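Local coordinates for protein SusD homolog (Bacteroides thetaiotaomicron, PDB 4MRU) that probably binds mucin O-glycans at the bacterial cell surface as a SusD-like outer-membrane lipoprotein of largely helical, TPR-like build, at residues 190-193 and 194-197; 197-200 and 201-205; 327-330 and 331-335; 352-355 and 356-360; 406-409 and 410-414. One frame throughout, in Å; residues are numbered along the deposited sequence. Where two conformers were deposited one is given.

Interaction 1: 190-193 and 194-197; sequences GKLQ and QWRL
K191 and W195 meet in a local contact one turn apart, at the N-terminal start of helix 192-209, where the loop carrying G190 runs into the first turn. K191 is the N-cap residue, and its carbonyl O takes the N-H of W195 at 3.2 Å in a nearly straight bond lying in the carbonyl plane; a weak, bent bond comes from Q194 N. R196 N to L192 O and L197 N to Q193 O carry the pattern onward. G190 suits its place because its positive phi would press a CB against the preceding carbonyl. Among the side chains, K191 and Q194 cross at about a right angle: Q194 OE1 lies 3.4 Å from K191 CB, while Q194 NE2 turns to D237. A chi1 of -80° keeps the indole of W195 with its CD1 corner toward K191 O, at 3.5 Å, and with L192 CA at its edge. The ring is further fixed by D185, which accepts from NE1, by Y188 edge-to-face, and by leucines of helix 104-125. R196 NE pairs with D167 in a salt bridge. This is a helix N-terminus, its first turn anchored against a neighbouring helix of a TPR-like fold.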
loop_
_atom_site.group_PDB
_atom_site.type_symbol
_atom_site.label_atom_id
_atom_site.label_comp_id
_atom_site.label_asym_id
_atom_site.label_seq_id
_atom_site.Cartn_x
_atom_site.Cartn_y
_atom_site.Cartn_z
ATOM N N GLY A 190 13.674 -1.146 -19.623
ATOM C CA GLY A 190 14.594 -0.123 -20.152
ATOM C C GLY A 190 13.920 1.103 -20.736
ATOM O O GLY A 190 14.599 1.976 -21.239
ATOM N N LYS A 191 12.593 1.194 -20.670
ATOM C CA LYS A 191 11.878 2.304 -21.281
ATOM C C LYS A 191 11.802 3.485 -20.331
ATOM O O LYS A 191 10.941 3.560 -19.445
ATOM C CB LYS A 191 10.475 1.843 -21.745
ATOM C CG LYS A 191 9.706 2.869 -22.570
ATOM C CD LYS A 191 10.169 2.851 -24.024
ATOM C CE LYS A 191 9.471 3.926 -24.835
ATOM N NZ LYS A 191 10.178 4.070 -26.138
ATOM N N LEU A 192 12.723 4.427 -20.518
ATOM C CA LEU A 192 12.857 5.540 -19.594
ATOM C C LEU A 192 11.628 6.446 -19.590
ATOM O O LEU A 192 11.303 7.049 -18.568
ATOM C CB LEU A 192 14.095 6.349 -19.938
ATOM C CG LEU A 192 15.430 5.590 -19.946
ATOM C CD1 LEU A 192 16.561 6.590 -20.073
ATOM C CD2 LEU A 192 15.643 4.703 -18.720
ATOM N N GLN A 193 10.930 6.538 -20.721
ATOM C CA GLN A 193 9.681 7.295 -20.814
ATOM C C GLN A 193 8.656 6.780 -19.828
ATOM O O GLN A 193 7.941 7.537 -19.178
ATOM C CB GLN A 193 9.133 7.238 -22.279
ATOM C CG GLN A 193 10.004 7.958 -23.298
ATOM C CD GLN A 193 11.371 7.288 -23.611
ATOM O OE1 GLN A 193 11.605 6.114 -23.299
ATOM N NE2 GLN A 193 12.276 8.059 -24.230
ATOM N N GLN A 194 8.578 5.462 -19.695
ATOM C CA GLN A 194 7.632 4.866 -18.745
ATOM C C GLN A 194 8.100 5.081 -17.317
ATOM O O GLN A 194 7.272 5.329 -16.454
ATOM C CB GLN A 194 7.410 3.376 -19.044
ATOM C CG GLN A 194 6.534 3.166 -20.273
ATOM C CD GLN A 194 6.396 1.703 -20.606
ATOM O OE1 GLN A 194 7.386 0.957 -20.630
ATOM N NE2 GLN A 194 5.173 1.267 -20.805
ATOM N N TRP A 195 9.413 4.978 -17.056
ATOM C CA TRP A 195 9.938 5.329 -15.728
ATOM C C TRP A 195 9.541 6.757 -15.338
ATOM O O TRP A 195 9.196 6.986 -14.166
ATOM C CB TRP A 195 11.454 5.139 -15.640
ATOM C CG TRP A 195 11.832 3.725 -15.431
ATOM C CD1 TRP A 195 12.444 2.893 -16.306
ATOM C CD2 TRP A 195 11.553 2.946 -14.259
ATOM N NE1 TRP A 195 12.609 1.640 -15.753
ATOM C CE2 TRP A 195 12.056 1.637 -14.498
ATOM C CE3 TRP A 195 10.901 3.213 -13.053
ATOM C CZ2 TRP A 195 11.929 0.610 -13.562
ATOM C CZ3 TRP A 195 10.765 2.181 -12.110
ATOM C CH2 TRP A 195 11.317 0.905 -12.354
ATOM N N ARG A 196 9.507 7.705 -16.287
ATOM C CA ARG A 196 9.070 9.070 -15.916
ATOM C C ARG A 196 7.578 9.151 -15.537
ATOM O O ARG A 196 7.217 9.852 -14.597
ATOM C CB ARG A 196 9.376 10.095 -17.017
ATOM C CG ARG A 196 10.885 10.267 -17.196
ATOM C CD ARG A 196 11.188 11.446 -18.103
ATOM N NE ARG A 196 10.883 12.662 -17.398
ATOM C CZ ARG A 196 10.153 13.668 -17.858
ATOM N NH1 ARG A 196 9.633 13.659 -19.070
ATOM N NH2 ARG A 196 9.968 14.715 -17.076
ATOM N N LEU A 197 6.719 8.442 -16.263
ATOM C CA LEU A 197 5.318 8.384 -15.915
ATOM C C LEU A 197 5.166 7.860 -14.499
ATOM O O LEU A 197 4.407 8.420 -13.659
ATOM C CB LEU A 197 4.548 7.500 -16.886
ATOM C CG LEU A 197 4.512 7.988 -18.342
ATOM C CD1 LEU A 197 3.748 6.966 -19.184
ATOM C CD2 LEU A 197 3.889 9.359 -18.417
#

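Interaction 2: 197-200 and 201-205; sequences LFLH and SLQLR. With EDO (1,2-ethanediol), chain E; EDO (1,2-ethanediol), chain F.
Q203 reaches back along one turn of helix 192-209 to L199 and H200. Its CB rests 3.6 Å from H200 O, and CG, placed beside the backbone N (chi1 -69°), sits close to L199 O. The extended chain then brings CD to 3.5 Å from L199 CD2, a methyl against the amide carbon. At the tip, OE1 lies at the edge of the H200 imidazole and in its plane, 3.2 Å from CD2; the two side chains run side by side with ring and amide planes 25° apart. OE1 accepts from O2 of an ethanediol at 2.6 Å, and NE2 donates to O1 of the same molecule, so the small diol, probably from the crystallisation liquor, spans the amide. H200 is held by its nitrogens, bonded to G230 O and D167, which fixes the ring's rotation. S201 suits a buried position because OG donates to L197 O at 2.7 Å from above the carbonyl plane, opposite S201 N, and takes the N-H of I232. F198 CE2 touches L202 CD2 at 4.4 Å, both facing helix 104-125. R205 holds a second ethanediol, NH1 to O1 and NH2 to O2, while NE bridges to E329. Helix 192-209 thus packs between helices 104-125, 152-173 and 327-339 of this TPR-like fold.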
loop_
_atom_site.group_PDB
_atom_site.type_symbol
_atom_site.label_atom_id
_atom_site.label_comp_id
_atom_site.label_asym_id
_atom_site.label_seq_id
_atom_site.Cartn_x
_atom_site.Cartn_y
_atom_site.Cartn_z
ATOM N N LEU A 197 6.719 8.442 -16.263
ATOM C CA LEU A 197 5.318 8.384 -15.915
ATOM C C LEU A 197 5.166 7.860 -14.499
ATOM O O LEU A 197 4.407 8.420 -13.659
ATOM C CB LEU A 197 4.548 7.500 -16.886
ATOM C CG LEU A 197 4.512 7.988 -18.342
ATOM C CD1 LEU A 197 3.748 6.966 -19.184
ATOM C CD2 LEU A 197 3.889 9.359 -18.417
ATOM N N PHE A 198 5.895 6.790 -14.212
ATOM C CA PHE A 198 5.806 6.206 -12.882
ATOM C C PHE A 198 6.301 7.203 -11.834
ATOM O O PHE A 198 5.681 7.377 -10.773
ATOM C CB PHE A 198 6.602 4.902 -12.776
ATOM C CG PHE A 198 6.767 4.435 -11.389
ATOM C CD1 PHE A 198 5.689 3.876 -10.712
ATOM C CD2 PHE A 198 7.971 4.574 -10.735
ATOM C CE1 PHE A 198 5.820 3.455 -9.401
ATOM C CE2 PHE A 198 8.101 4.166 -9.427
ATOM C CZ PHE A 198 7.030 3.582 -8.773
ATOM N N LEU A 199 7.438 7.810 -12.097
ATOM C CA LEU A 199 7.986 8.789 -11.130
ATOM C C LEU A 199 6.996 9.899 -10.823
ATOM O O LEU A 199 6.804 10.284 -9.664
ATOM C CB LEU A 199 9.283 9.370 -11.682
ATOM C CG LEU A 199 10.120 10.318 -10.853
ATOM C CD1 LEU A 199 11.567 10.206 -11.316
ATOM C CD2 LEU A 199 9.624 11.740 -10.975
ATOM N N HIS A 200 6.368 10.428 -11.863
ATOM C CA HIS A 200 5.338 11.473 -11.669
ATOM C C HIS A 200 4.110 10.974 -10.898
ATOM O O HIS A 200 3.500 11.715 -10.123
ATOM C CB HIS A 200 4.936 12.052 -13.004
ATOM C CG HIS A 200 6.076 12.667 -13.746
ATOM N ND1 HIS A 200 6.209 12.578 -15.123
ATOM C CD2 HIS A 200 7.185 13.296 -13.301
ATOM C CE1 HIS A 200 7.317 13.199 -15.486
ATOM N NE2 HIS A 200 7.941 13.609 -14.397
ATOM N N SER A 201 3.734 9.731 -11.134
ATOM C CA SER A 201 2.641 9.124 -10.423
ATOM C C SER A 201 2.986 8.974 -8.910
ATOM O O SER A 201 2.178 9.234 -8.070
ATOM C CB SER A 201 2.287 7.773 -11.056
ATOM O OG SER A 201 2.032 7.923 -12.453
ATOM N N LEU A 202 4.210 8.573 -8.611
ATOM C CA LEU A 202 4.657 8.478 -7.224
ATOM C C LEU A 202 4.686 9.848 -6.567
ATOM O O LEU A 202 4.297 9.963 -5.403
ATOM C CB LEU A 202 6.040 7.878 -7.167
ATOM C CG LEU A 202 6.669 7.565 -5.812
ATOM C CD1 LEU A 202 5.770 6.655 -5.001
ATOM C CD2 LEU A 202 8.042 6.935 -6.023
ATOM N N GLN A 203 5.156 10.878 -7.285
ATOM C CA GLN A 203 5.094 12.252 -6.763
ATOM C C GLN A 203 3.648 12.644 -6.431
ATOM O O GLN A 203 3.392 13.259 -5.403
ATOM C CB GLN A 203 5.653 13.254 -7.742
ATOM C CG GLN A 203 7.147 13.182 -7.975
ATOM C CD GLN A 203 7.586 14.026 -9.185
ATOM O OE1 GLN A 203 6.932 14.041 -10.236
ATOM N NE2 GLN A 203 8.703 14.737 -9.026
ATOM N N LEU A 204 2.718 12.272 -7.289
ATOM C CA LEU A 204 1.304 12.537 -7.058
ATOM C C LEU A 204 0.780 11.829 -5.793
ATOM O O LEU A 204 0.084 12.419 -4.976
ATOM C CB LEU A 204 0.502 12.103 -8.282
ATOM C CG LEU A 204 -1.021 12.251 -8.206
ATOM C CD1 LEU A 204 -1.414 13.694 -7.928
ATOM C CD2 LEU A 204 -1.650 11.768 -9.493
ATOM N N ARG A 205 1.122 10.553 -5.655
ATOM C CA ARG A 205 0.712 9.779 -4.491
ATOM C C ARG A 205 1.232 10.415 -3.196
ATOM O O ARG A 205 0.504 10.609 -2.258
ATOM C CB ARG A 205 1.255 8.364 -4.599
ATOM C CG ARG A 205 0.882 7.491 -3.430
ATOM C CD ARG A 205 1.774 6.245 -3.345
ATOM N NE ARG A 205 1.223 5.141 -4.119
ATOM C CZ ARG A 205 1.835 3.966 -4.267
ATOM N NH1 ARG A 205 3.026 3.768 -3.706
ATOM N NH2 ARG A 205 1.258 3.005 -4.977
HETATM C C1 EDO E . 9.048 17.245 -11.640
HETATM O O1 EDO E . 9.720 16.007 -11.412
HETATM C C2 EDO E . 7.745 16.951 -12.342
HETATM O O2 EDO E . 6.869 16.442 -11.344
HETATM C C1 EDO F . 5.002 1.170 -4.554
HETATM O O1 EDO F . 4.731 1.474 -3.182
HETATM C C2 EDO F . 4.212 -0.070 -4.789
HETATM O O2 EDO F . 2.872 0.351 -4.603
#

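Interaction 3: 327-330 and 331-335; sequences ASEV and AFLRA
The F332 ring leans back along the preceding turn, where S328 OG and E329 CA approach it obliquely. A chi1 of -70°, which sets CG trans to the carbonyl carbon, brings CD2 to 3.1 Å from S328 O. In the conformer given, S328 OG lies 3.1 Å from F332 CE2 and probably bonds to G355 O of helix 348-363, consistent with a small hydroxyl residue between the two helices. A leucine in place of F332 would probably lose the ring's packing against G355 and V356 and open a gap there. These turns open helix 327-339, a central member of the alpha-helical, TPR-like array, flanked by helices 192-209, 348-363 and 408-423. Alongside one another and pointing the same way, E329 and L333 meet where CD1 of the leucine comes 3.9 Å from OE2. The buried carboxylate is answered by R205 in a salt bridge, which probably favours its charged form. V330 CG1 meets the aliphatic CD of R334 at 4.1 Å, while the guanidinium continues to E233 and M344 O. A331 N bonds A327 O at 3.0 Å, and the small A331 methyl sits 3.5 Å from S328 O.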
loop_
_atom_site.group_PDB
_atom_site.type_symbol
_atom_site.label_atom_id
_atom_site.label_comp_id
_atom_site.label_asym_id
_atom_site.label_seq_id
_atom_site.Cartn_x
_atom_site.Cartn_y
_atom_site.Cartn_z
ATOM N N ALA A 327 -2.824 2.787 -13.517
ATOM C CA ALA A 327 -3.650 3.876 -14.052
ATOM C C ALA A 327 -4.884 4.121 -13.213
ATOM O O ALA A 327 -5.255 5.258 -13.019
ATOM C CB ALA A 327 -4.038 3.572 -15.480
ATOM N N SER A 328 -5.531 3.074 -12.713
ATOM C CA SER A 328 -6.703 3.256 -11.840
ATOM C C SER A 328 -6.348 4.057 -10.592
ATOM O O SER A 328 -7.033 5.008 -10.232
ATOM C CB SER A 328 -7.300 1.908 -11.423
ATOM O OG SER A 328 -8.420 2.086 -10.598
ATOM N N GLU A 329 -5.244 3.714 -9.949
ATOM C CA GLU A 329 -4.834 4.431 -8.716
ATOM C C GLU A 329 -4.586 5.907 -9.013
ATOM O O GLU A 329 -5.036 6.817 -8.290
ATOM C CB GLU A 329 -3.589 3.814 -8.065
ATOM C CG GLU A 329 -3.127 4.607 -6.813
ATOM C CD GLU A 329 -1.776 4.201 -6.152
ATOM O OE1 GLU A 329 -1.169 3.157 -6.484
ATOM O OE2 GLU A 329 -1.312 4.978 -5.276
ATOM N N VAL A 330 -3.907 6.171 -10.122
ATOM C CA VAL A 330 -3.612 7.555 -10.532
ATOM C C VAL A 330 -4.897 8.343 -10.814
ATOM O O VAL A 330 -5.036 9.472 -10.384
ATOM C CB VAL A 330 -2.676 7.559 -11.767
ATOM C CG1 VAL A 330 -2.609 8.935 -12.422
ATOM C CG2 VAL A 330 -1.303 7.143 -11.328
ATOM N N ALA A 331 -5.878 7.696 -11.452
ATOM C CA ALA A 331 -7.160 8.325 -11.683
ATOM C C ALA A 331 -7.864 8.674 -10.362
ATOM O O ALA A 331 -8.450 9.736 -10.255
ATOM C CB ALA A 331 -8.058 7.450 -12.567
ATOM N N PHE A 332 -7.824 7.782 -9.368
ATOM C CA PHE A 332 -8.453 8.058 -8.068
ATOM C C PHE A 332 -7.733 9.150 -7.310
ATOM O O PHE A 332 -8.350 9.964 -6.622
ATOM C CB PHE A 332 -8.562 6.776 -7.224
ATOM C CG PHE A 332 -9.562 5.804 -7.766
ATOM C CD1 PHE A 332 -10.879 6.188 -7.979
ATOM C CD2 PHE A 332 -9.207 4.504 -8.036
ATOM C CE1 PHE A 332 -11.804 5.278 -8.468
ATOM C CE2 PHE A 332 -10.120 3.580 -8.531
ATOM C CZ PHE A 332 -11.436 3.956 -8.718
ATOM N N LEU A 333 -6.421 9.238 -7.478
ATOM C CA LEU A 333 -5.661 10.341 -6.893
ATOM C C LEU A 333 -6.078 11.663 -7.540
ATOM O O LEU A 333 -6.271 12.666 -6.861
ATOM C CB LEU A 333 -4.154 10.114 -7.043
ATOM C CG LEU A 333 -3.577 9.026 -6.116
ATOM C CD1 LEU A 333 -2.224 8.542 -6.609
ATOM C CD2 LEU A 333 -3.463 9.571 -4.711
ATOM N N ARG A 334 -6.176 11.680 -8.852
ATOM C CA ARG A 334 -6.633 12.872 -9.549
ATOM C C ARG A 334 -8.076 13.211 -9.161
ATOM O O ARG A 334 -8.408 14.382 -9.046
ATOM C CB ARG A 334 -6.473 12.716 -11.073
ATOM C CG ARG A 334 -5.009 12.703 -11.469
ATOM C CD ARG A 334 -4.803 12.333 -12.905
ATOM N NE ARG A 334 -4.968 13.480 -13.785
ATOM C CZ ARG A 334 -4.839 13.402 -15.096
ATOM N NH1 ARG A 334 -4.574 12.234 -15.667
ATOM N NH2 ARG A 334 -4.950 14.496 -15.841
ATOM N N ALA A 335 -8.933 12.205 -8.945
ATOM C CA ALA A 335 -10.288 12.485 -8.528
ATOM C C ALA A 335 -10.316 13.225 -7.199
ATOM O O ALA A 335 -11.064 14.168 -7.055
ATOM C CB ALA A 335 -11.145 11.203 -8.428
#

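Interaction 4: 352-355 and 356-360; sequences YETG and VKLSF
T354 and L358 provide the apolar touch, side by side with T354 CG2 3.7 Å from L358 CD1. Beneath run the i to i+4 backbone bonds of a regular alpha-helix, among them K357 N to E353 O at 3.0 Å. Water handles the charged groups. K357 is bent at chi3 (-68°), which draws CE to 3.4 Å from E353 O and turns NZ back along the helix. One water accepts from NZ at 2.8 Å and donates to E353 OE1; a second links NZ to T354 OG1, also bonded to D350 O. A methionine in place of K357 would probably leave both waters without their shared amine and E353 without its water-mediated link. E353 lies about 4 Å from a bound magnesium ion and near N373, a magnesium-binding residue of this protein. G355, lacking a side chain, lets the F332 ring lie against its backbone. In this TPR-like fold the helix packs through Y352 and S359 against helices 327-339 and 408-423, with V356 and K357 touching helix 368-371.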
loop_
_atom_site.group_PDB
_atom_site.type_symbol
_atom_site.label_atom_id
_atom_site.label_comp_id
_atom_site.label_asym_id
_atom_site.label_seq_id
_atom_site.Cartn_x
_atom_site.Cartn_y
_atom_site.Cartn_z
ATOM N N TYR A 352 -13.035 9.778 -11.138
ATOM C CA TYR A 352 -13.555 8.683 -10.351
ATOM C C TYR A 352 -14.070 7.583 -11.261
ATOM O O TYR A 352 -13.713 6.399 -11.106
ATOM C CB TYR A 352 -14.677 9.179 -9.417
ATOM C CG TYR A 352 -15.450 8.096 -8.678
ATOM C CD1 TYR A 352 -14.891 7.417 -7.593
ATOM C CD2 TYR A 352 -16.736 7.773 -9.045
ATOM C CE1 TYR A 352 -15.595 6.451 -6.921
ATOM C CE2 TYR A 352 -17.461 6.831 -8.362
ATOM C CZ TYR A 352 -16.883 6.164 -7.304
ATOM O OH TYR A 352 -17.632 5.243 -6.649
ATOM N N GLU A 353 -14.890 7.965 -12.220
ATOM C CA GLU A 353 -15.488 6.968 -13.119
ATOM C C GLU A 353 -14.431 6.300 -13.972
ATOM O O GLU A 353 -14.482 5.085 -14.173
ATOM C CB GLU A 353 -16.574 7.607 -13.968
ATOM C CG GLU A 353 -17.744 7.981 -13.112
ATOM C CD GLU A 353 -19.053 8.148 -13.870
ATOM O OE1 GLU A 353 -19.056 8.567 -15.061
ATOM O OE2 GLU A 353 -20.084 7.852 -13.238
ATOM N N THR A 354 -13.468 7.095 -14.443
ATOM C CA THR A 354 -12.339 6.575 -15.193
ATOM C C THR A 354 -11.479 5.600 -14.351
ATOM O O THR A 354 -11.063 4.570 -14.844
ATOM C CB THR A 354 -11.485 7.746 -15.722
ATOM O OG1 THR A 354 -12.267 8.484 -16.644
ATOM C CG2 THR A 354 -10.220 7.253 -16.369
ATOM N N GLY A 355 -11.299 5.874 -13.076
ATOM C CA GLY A 355 -10.561 4.980 -12.214
ATOM C C GLY A 355 -11.226 3.631 -12.098
ATOM O O GLY A 355 -10.567 2.602 -12.156
ATOM N N VAL A 356 -12.549 3.628 -11.947
ATOM C CA VAL A 356 -13.275 2.383 -11.828
ATOM C C VAL A 356 -13.157 1.609 -13.163
ATOM O O VAL A 356 -12.916 0.401 -13.194
ATOM C CB VAL A 356 -14.754 2.621 -11.472
ATOM C CG1 VAL A 356 -15.531 1.317 -11.514
ATOM C CG2 VAL A 356 -14.874 3.254 -10.096
ATOM N N LYS A 357 -13.402 2.302 -14.251
ATOM C CA LYS A 357 -13.317 1.697 -15.601
ATOM C C LYS A 357 -11.940 1.075 -15.898
ATOM O O LYS A 357 -11.841 -0.024 -16.475
ATOM C CB LYS A 357 -13.696 2.708 -16.665
ATOM C CG LYS A 357 -15.210 2.949 -16.709
ATOM C CD LYS A 357 -15.622 3.920 -17.821
ATOM C CE LYS A 357 -15.124 5.319 -17.509
ATOM N NZ LYS A 357 -15.861 6.352 -18.314
ATOM N N LEU A 358 -10.900 1.803 -15.566
ATOM C CA LEU A 358 -9.538 1.331 -15.710
ATOM C C LEU A 358 -9.274 0.099 -14.868
ATOM O O LEU A 358 -8.585 -0.799 -15.326
ATOM C CB LEU A 358 -8.532 2.416 -15.315
ATOM C CG LEU A 358 -8.405 3.553 -16.312
ATOM C CD1 LEU A 358 -7.649 4.723 -15.710
ATOM C CD2 LEU A 358 -7.724 3.093 -17.587
ATOM N N SER A 359 -9.755 0.074 -13.626
ATOM C CA SER A 359 -9.568 -1.131 -12.807
ATOM C C SER A 359 -10.305 -2.329 -13.423
ATOM O O SER A 359 -9.769 -3.414 -13.469
ATOM C CB SER A 359 -10.015 -0.898 -11.376
ATOM O OG SER A 359 -10.034 -2.077 -10.627
ATOM N N PHE A 360 -11.560 -2.166 -13.825
ATOM C CA PHE A 360 -12.245 -3.274 -14.531
ATOM C C PHE A 360 -11.454 -3.745 -15.751
ATOM O O PHE A 360 -11.263 -4.972 -15.989
ATOM C CB PHE A 360 -13.669 -2.873 -15.000
ATOM C CG PHE A 360 -14.731 -2.976 -13.931
ATOM C CD1 PHE A 360 -14.590 -2.317 -12.720
ATOM C CD2 PHE A 360 -15.896 -3.747 -14.151
ATOM C CE1 PHE A 360 -15.589 -2.366 -11.779
ATOM C CE2 PHE A 360 -16.902 -3.793 -13.195
ATOM C CZ PHE A 360 -16.734 -3.138 -11.998
HETATM O O HOH W 1 -18.422 6.675 -17.186
HETATM O O HOH W 2 -15.002 8.864 -17.009
#

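Interaction 5: 406-409 and 410-414; sequences QAFE and ENLER
A407 is the N-cap of helix 408-423, and its carbonyl O receives N411 N at 3.0 Å, followed by L412 N to F408 O and E413 N to E409 O. F408 and L412 lie side by side, pointing the same way, CE2 to CD2 at 4.0 Å; both have CG anti to the backbone N (F408 chi1 -179°), which aims them along one flank. L412 CD2 also meets E409 OE1, which forms a salt bridge with K505 and a hydrogen bond with Y439 OH. R414 curls back to E410 in a salt bridge, end-on through NH1 and NH2 to OE2; NH1, at 2.9 Å, uses the anti lone pair of OE2, which also takes N401 ND2. NH1 further donates to N411 OD1 at 3.0 Å, from above the amide plane, while N411 ND2 is taken by N401 O and G404 O. In this first turn of a TPR-like fold's helix, F408, N411 and L412 pack on the C-terminal end of helix 327-339, while I396 borders E413, T397 R414, and W400 N411.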
loop_
_atom_site.group_PDB
_atom_site.type_symbol
_atom_site.label_atom_id
_atom_site.label_comp_id
_atom_site.label_asym_id
_atom_site.label_seq_id
_atom_site.Cartn_x
_atom_site.Cartn_y
_atom_site.Cartn_z
ATOM N N GLN A 406 -20.034 19.732 -2.326
ATOM C CA GLN A 406 -21.032 19.893 -1.244
ATOM C C GLN A 406 -21.404 18.575 -0.541
ATOM O O GLN A 406 -22.184 18.582 0.407
ATOM C CB GLN A 406 -22.299 20.554 -1.761
ATOM C CG GLN A 406 -22.190 22.052 -1.897
ATOM C CD GLN A 406 -21.332 22.507 -3.050
ATOM O OE1 GLN A 406 -21.151 21.811 -4.025
ATOM N NE2 GLN A 406 -20.819 23.715 -2.944
ATOM N N ALA A 407 -20.854 17.456 -1.016
ATOM C CA ALA A 407 -20.867 16.202 -0.282
ATOM C C ALA A 407 -19.448 15.697 -0.216
ATOM O O ALA A 407 -19.145 14.595 -0.660
ATOM C CB ALA A 407 -21.786 15.159 -0.947
ATOM N N PHE A 408 -18.561 16.536 0.298
ATOM C CA PHE A 408 -17.135 16.303 0.177
ATOM C C PHE A 408 -16.755 14.974 0.799
ATOM O O PHE A 408 -16.087 14.176 0.171
ATOM C CB PHE A 408 -16.310 17.447 0.823
ATOM C CG PHE A 408 -14.822 17.239 0.699
ATOM C CD1 PHE A 408 -14.145 17.694 -0.419
ATOM C CD2 PHE A 408 -14.111 16.548 1.669
ATOM C CE1 PHE A 408 -12.788 17.438 -0.577
ATOM C CE2 PHE A 408 -12.747 16.325 1.538
ATOM C CZ PHE A 408 -12.079 16.764 0.411
ATOM N N GLU A 409 -17.116 14.759 2.069
ATOM C CA GLU A 409 -16.599 13.587 2.759
ATOM C C GLU A 409 -17.198 12.332 2.169
ATOM O O GLU A 409 -16.522 11.322 2.079
ATOM C CB GLU A 409 -16.864 13.626 4.279
ATOM C CG GLU A 409 -15.951 14.589 5.034
ATOM C CD GLU A 409 -14.468 14.206 5.012
ATOM O OE1 GLU A 409 -14.129 12.994 5.023
ATOM O OE2 GLU A 409 -13.621 15.131 5.022
ATOM N N GLU A 410 -18.455 12.390 1.742
ATOM C CA GLU A 410 -19.062 11.216 1.122
ATOM C C GLU A 410 -18.389 10.857 -0.215
ATOM O O GLU A 410 -18.137 9.670 -0.505
ATOM C CB GLU A 410 -20.573 11.404 0.928
ATOM C CG GLU A 410 -21.286 10.136 0.463
ATOM C CD GLU A 410 -22.716 10.371 -0.012
ATOM O OE1 GLU A 410 -23.562 10.677 0.860
ATOM O OE2 GLU A 410 -23.001 10.234 -1.240
ATOM N N ASN A 411 -18.088 11.859 -1.039
ATOM C CA ASN A 411 -17.495 11.571 -2.312
ATOM C C ASN A 411 -16.031 11.127 -2.109
ATOM O O ASN A 411 -15.543 10.291 -2.826
ATOM C CB ASN A 411 -17.625 12.778 -3.296
ATOM C CG ASN A 411 -18.965 12.786 -4.034
ATOM O OD1 ASN A 411 -19.517 11.729 -4.358
ATOM N ND2 ASN A 411 -19.503 13.961 -4.260
ATOM N N LEU A 412 -15.359 11.679 -1.103
ATOM C CA LEU A 412 -14.009 11.231 -0.784
ATOM C C LEU A 412 -14.054 9.752 -0.347
ATOM O O LEU A 412 -13.242 8.927 -0.778
ATOM C CB LEU A 412 -13.391 12.097 0.305
ATOM C CG LEU A 412 -12.012 11.677 0.813
ATOM C CD1 LEU A 412 -10.987 11.758 -0.295
ATOM C CD2 LEU A 412 -11.585 12.549 2.006
ATOM N N GLU A 413 -15.059 9.430 0.450
ATOM C CA GLU A 413 -15.240 8.079 0.924
ATOM C C GLU A 413 -15.380 7.081 -0.249
ATOM O O GLU A 413 -14.727 6.042 -0.232
ATOM C CB GLU A 413 -16.435 7.984 1.874
ATOM C CG GLU A 413 -16.654 6.572 2.422
ATOM C CD GLU A 413 -17.777 6.464 3.406
ATOM O OE1 GLU A 413 -18.560 7.467 3.574
ATOM O OE2 GLU A 413 -17.913 5.341 3.986
ATOM N N ARG A 414 -16.184 7.397 -1.262
ATOM C CA ARG A 414 -16.304 6.483 -2.415
ATOM C C ARG A 414 -15.020 6.490 -3.276
ATOM O O ARG A 414 -14.635 5.437 -3.746
ATOM C CB ARG A 414 -17.586 6.720 -3.256
ATOM C CG ARG A 414 -17.837 8.103 -3.791
ATOM C CD ARG A 414 -19.029 8.073 -4.745
ATOM N NE ARG A 414 -20.199 7.492 -4.106
ATOM C CZ ARG A 414 -21.021 8.157 -3.291
ATOM N NH1 ARG A 414 -20.799 9.433 -2.989
ATOM N NH2 ARG A 414 -22.035 7.543 -2.738
HETATM O O HOH W 3 -18.091 9.965 4.513
#

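All five contacts join adjoining segments, so none closes a long loop, and none nests or crosses. Interactions 1 and 2 share L197 and run down helix 192-209 from its start into the core; the others follow in series. Interaction 2 then meets interaction 3 through the R205 to E329 salt bridge and the packing of L204 and R205 on L333, tying helix 192-209 to helix 327-339. Interaction 3 abuts interaction 4 on the next helix, 348-363, their centres about 8 Å apart. Interaction 5, on helix 408-423, touches interaction 4 where Y352 packs on R414, while interactions 1 and 5 lie farthest apart, about 34 Å between centres.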